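Local coordinates for cytoplasmic export protein 1 (Saccharomyces cerevisiae, PDB 3VWA) that takes part in nuclear tRNA export, probably collecting tRNAs from export receptors at the nuclear pore and delivering aminoacylated ones to the translation machinery, at residues Ile186-Leu191 / Asn213-Gly218. Sequence-based numbering, arbitrary orientation.
Sequences IDSMGL and NMISDG
Ile215 lies against the flank of helix 186-198 between Ser188 and Leu191, in the tightly packed part of the contact. Its CB comes to 3.3 Å from Ser188 O, while CD1 reaches along the helix to Leu191 CG at 3.8 Å, where the two side chains run across each other at a slant. With chi1 at 60°, CG1 of Ile215 sits between its own backbone N and carbonyl carbon, a torsion that places CD1 against Leu191. Leu117 and Leu120 of helix 106-122, touching Leu191, and Phe225 of helix 222-231, touching Ile215, extend the apolar packing. The backbones also come together: Met189 CA approaches Ile215 O at 3.2 Å in a CA-H...O contact. Ser188 OG is hydrogen-bonded to Ile220 O, in the chain just after segment 213-218. Equally close, the selenomethionine Met189 lays its CG over the helix end, 3.4 Å from Gly218 N and near Ser216 O, and its chain bends at chi3 (-111°) to bring CE within 3.8 Å of Gly218 CA.

Beyond Met189 the contact is looser. A water bridges the two backbones, donating to Met189 O at 2.8 Å and to Ser216 O at 2.7 Å; Asp217 turns outward into solvent. Gly218, at positive phi, is the C-prime residue of a Schellman motif that closes helix 209-216. Asp187, on helix 186-198, accepts from the backbone N of Leu128 and Gly129, as the helix F aspartate of protein kinases does at the catalytic loop, consistent with the C-lobe of the N-terminal kinase-like domain, which precedes the HEAT repeats.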
ATOM      1  N   ILE A 186      13.128  34.379 -17.212  1.00 40.11           N
ATOM      2  CA  ILE A 186      13.323  33.893 -15.847  1.00 39.88           C
ATOM      3  C   ILE A 186      12.708  32.483 -15.614  1.00 37.79           C
ATOM      4  O   ILE A 186      13.329  31.638 -14.976  1.00 39.39           O
ATOM      5  CB  ILE A 186      12.923  34.913 -14.748  1.00 37.33           C
ATOM      6  CG1 ILE A 186      13.571  34.529 -13.415  1.00 39.08           C
ATOM      7  CG2 ILE A 186      11.401  35.072 -14.617  1.00 33.74           C
ATOM      8  CD1 ILE A 186      13.321  35.524 -12.292  1.00 40.71           C
ATOM      9  N   ASP A 187      11.532  32.218 -16.161  1.00 36.28           N
ATOM     10  CA  ASP A 187      10.925  30.893 -15.939  1.00 39.14           C
ATOM     11  C   ASP A 187      11.661  29.730 -16.633  1.00 41.06           C
ATOM     12  O   ASP A 187      11.911  28.704 -15.998  1.00 38.71           O
ATOM     13  CB  ASP A 187       9.445  30.914 -16.261  1.00 33.90           C
ATOM     14  CG  ASP A 187       8.648  31.755 -15.268  1.00 35.95           C
ATOM     15  OD1 ASP A 187       9.089  31.900 -14.087  1.00 38.27           O
ATOM     16  OD2 ASP A 187       7.574  32.269 -15.673  1.00 33.57           O
ATOM     17  N   SER A 188      12.006  29.895 -17.924  1.00 42.49           N
ATOM     18  CA  SER A 188      12.866  28.949 -18.641  1.00 38.69           C
ATOM     19  C   SER A 188      14.153  28.648 -17.900  1.00 40.99           C
ATOM     20  O   SER A 188      14.596  27.489 -17.861  1.00 40.05           O
ATOM     21  CB  SER A 188      13.245  29.506 -20.008  1.00 36.56           C
ATOM     22  OG  SER A 188      12.238  29.214 -20.923  1.00 33.13           O
HETATM   23  N   MSE A 189      14.755  29.678 -17.311  1.00 40.94           N
HETATM   24  CA  MSE A 189      16.044  29.501 -16.637  1.00 44.29           C
HETATM   25  C   MSE A 189      15.836  28.806 -15.335  1.00 46.07           C
HETATM   26  O   MSE A 189      16.667  27.971 -14.941  1.00 46.04           O
HETATM   27  CB  MSE A 189      16.762  30.829 -16.446  1.00 44.73           C
HETATM   28  CG  MSE A 189      17.440  31.224 -17.760  1.00 52.10           C
HETATM   29 SE   MSE A 189      18.373  32.982 -17.603  1.00 53.76          SE
HETATM   30  CE  MSE A 189      17.173  33.999 -18.774  1.00 48.53           C
ATOM     31  N   GLY A 190      14.727  29.128 -14.654  1.00 37.36           N
ATOM     32  CA  GLY A 190      14.407  28.468 -13.387  1.00 35.39           C
ATOM     33  C   GLY A 190      13.983  27.016 -13.579  1.00 35.66           C
ATOM     34  O   GLY A 190      14.269  26.156 -12.737  1.00 33.53           O
ATOM     35  N   LEU A 191      13.323  26.735 -14.703  1.00 35.06           N
ATOM     36  CA  LEU A 191      12.938  25.363 -15.050  1.00 35.90           C
ATOM     37  C   LEU A 191      14.179  24.494 -15.275  1.00 33.98           C
ATOM     38  O   LEU A 191      14.232  23.374 -14.783  1.00 36.67           O
ATOM     39  CB  LEU A 191      11.998  25.326 -16.294  1.00 34.39           C
ATOM     40  CG  LEU A 191      11.519  23.917 -16.714  1.00 36.71           C
ATOM     41  CD1 LEU A 191      10.923  23.118 -15.561  1.00 35.53           C
ATOM     42  CD2 LEU A 191      10.572  23.891 -17.910  1.00 34.79           C
ATOM     43  N   ASN A 213      19.750  22.563 -21.707  1.00 45.97           N
ATOM     44  CA  ASN A 213      20.761  23.615 -21.719  1.00 44.34           C
ATOM     45  C   ASN A 213      20.214  24.900 -22.262  1.00 42.17           C
ATOM     46  O   ASN A 213      20.505  25.969 -21.755  1.00 43.89           O
ATOM     47  CB  ASN A 213      21.957  23.216 -22.553  1.00 43.67           C
ATOM     48  CG  ASN A 213      22.904  22.382 -21.784  1.00 42.71           C
ATOM     49  OD1 ASN A 213      22.870  22.372 -20.558  1.00 45.20           O
ATOM     50  ND2 ASN A 213      23.763  21.665 -22.484  1.00 48.36           N
HETATM   51  N   MSE A 214      19.411  24.773 -23.302  1.00 46.44           N
HETATM   52  CA  MSE A 214      18.763  25.904 -23.923  1.00 44.41           C
HETATM   53  C   MSE A 214      17.928  26.660 -22.912  1.00 48.42           C
HETATM   54  O   MSE A 214      18.100  27.872 -22.757  1.00 47.21           O
HETATM   55  CB  MSE A 214      17.930  25.346 -25.056  1.00 42.10           C
HETATM   56  CG  MSE A 214      18.833  24.825 -26.179  1.00 52.92           C
HETATM   57 SE   MSE A 214      17.681  24.615 -27.769  1.00 62.21          SE
HETATM   58  CE  MSE A 214      19.028  24.605 -29.235  1.00 57.31           C
ATOM     59  N   ILE A 215      17.040  25.965 -22.200  1.00 46.42           N
ATOM     60  CA  ILE A 215      16.181  26.652 -21.233  1.00 47.05           C
ATOM     61  C   ILE A 215      17.024  27.148 -20.061  1.00 40.33           C
ATOM     62  O   ILE A 215      16.709  28.164 -19.453  1.00 39.52           O
ATOM     63  CB  ILE A 215      14.992  25.797 -20.701  1.00 48.19           C
ATOM     64  CG1 ILE A 215      15.447  24.514 -19.996  1.00 46.87           C
ATOM     65  CG2 ILE A 215      14.022  25.455 -21.797  1.00 47.81           C
ATOM     66  CD1 ILE A 215      14.310  23.791 -19.293  1.00 43.79           C
ATOM     67  N   SER A 216      18.106  26.443 -19.771  1.00 40.18           N
ATOM     68  CA  SER A 216      18.990  26.799 -18.654  1.00 42.88           C
ATOM     69  C   SER A 216      19.646  28.147 -18.874  1.00 45.22           C
ATOM     70  O   SER A 216      19.941  28.849 -17.919  1.00 43.21           O
ATOM     71  CB  SER A 216      20.055  25.739 -18.417  1.00 42.72           C
ATOM     72  OG  SER A 216      19.624  24.837 -17.433  1.00 40.52           O
ATOM     73  N   ASP A 217      19.840  28.494 -20.143  1.00 48.68           N
ATOM     74  CA  ASP A 217      20.409  29.774 -20.543  1.00 52.87           C
ATOM     75  C   ASP A 217      19.354  30.701 -21.095  1.00 56.18           C
ATOM     76  O   ASP A 217      19.699  31.730 -21.668  1.00 62.47           O
ATOM     77  CB  ASP A 217      21.484  29.548 -21.607  1.00 54.52           C
ATOM     78  CG  ASP A 217      22.623  28.742 -21.083  1.00 50.53           C
ATOM     79  OD1 ASP A 217      23.161  27.898 -21.819  1.00 50.44           O
ATOM     80  OD2 ASP A 217      22.932  28.933 -19.900  1.00 51.76           O
ATOM     81  N   GLY A 218      18.083  30.319 -20.963  1.00 50.75           N
ATOM     82  CA  GLY A 218      16.968  31.194 -21.318  1.00 54.22           C
ATOM     83  C   GLY A 218      16.871  31.499 -22.803  1.00 58.89           C
ATOM     84  O   GLY A 218      16.300  32.514 -23.207  1.00 59.29           O
TER
HETATM   85  O   HOH W   1      19.369  28.483 -15.320  1.00 42.85           O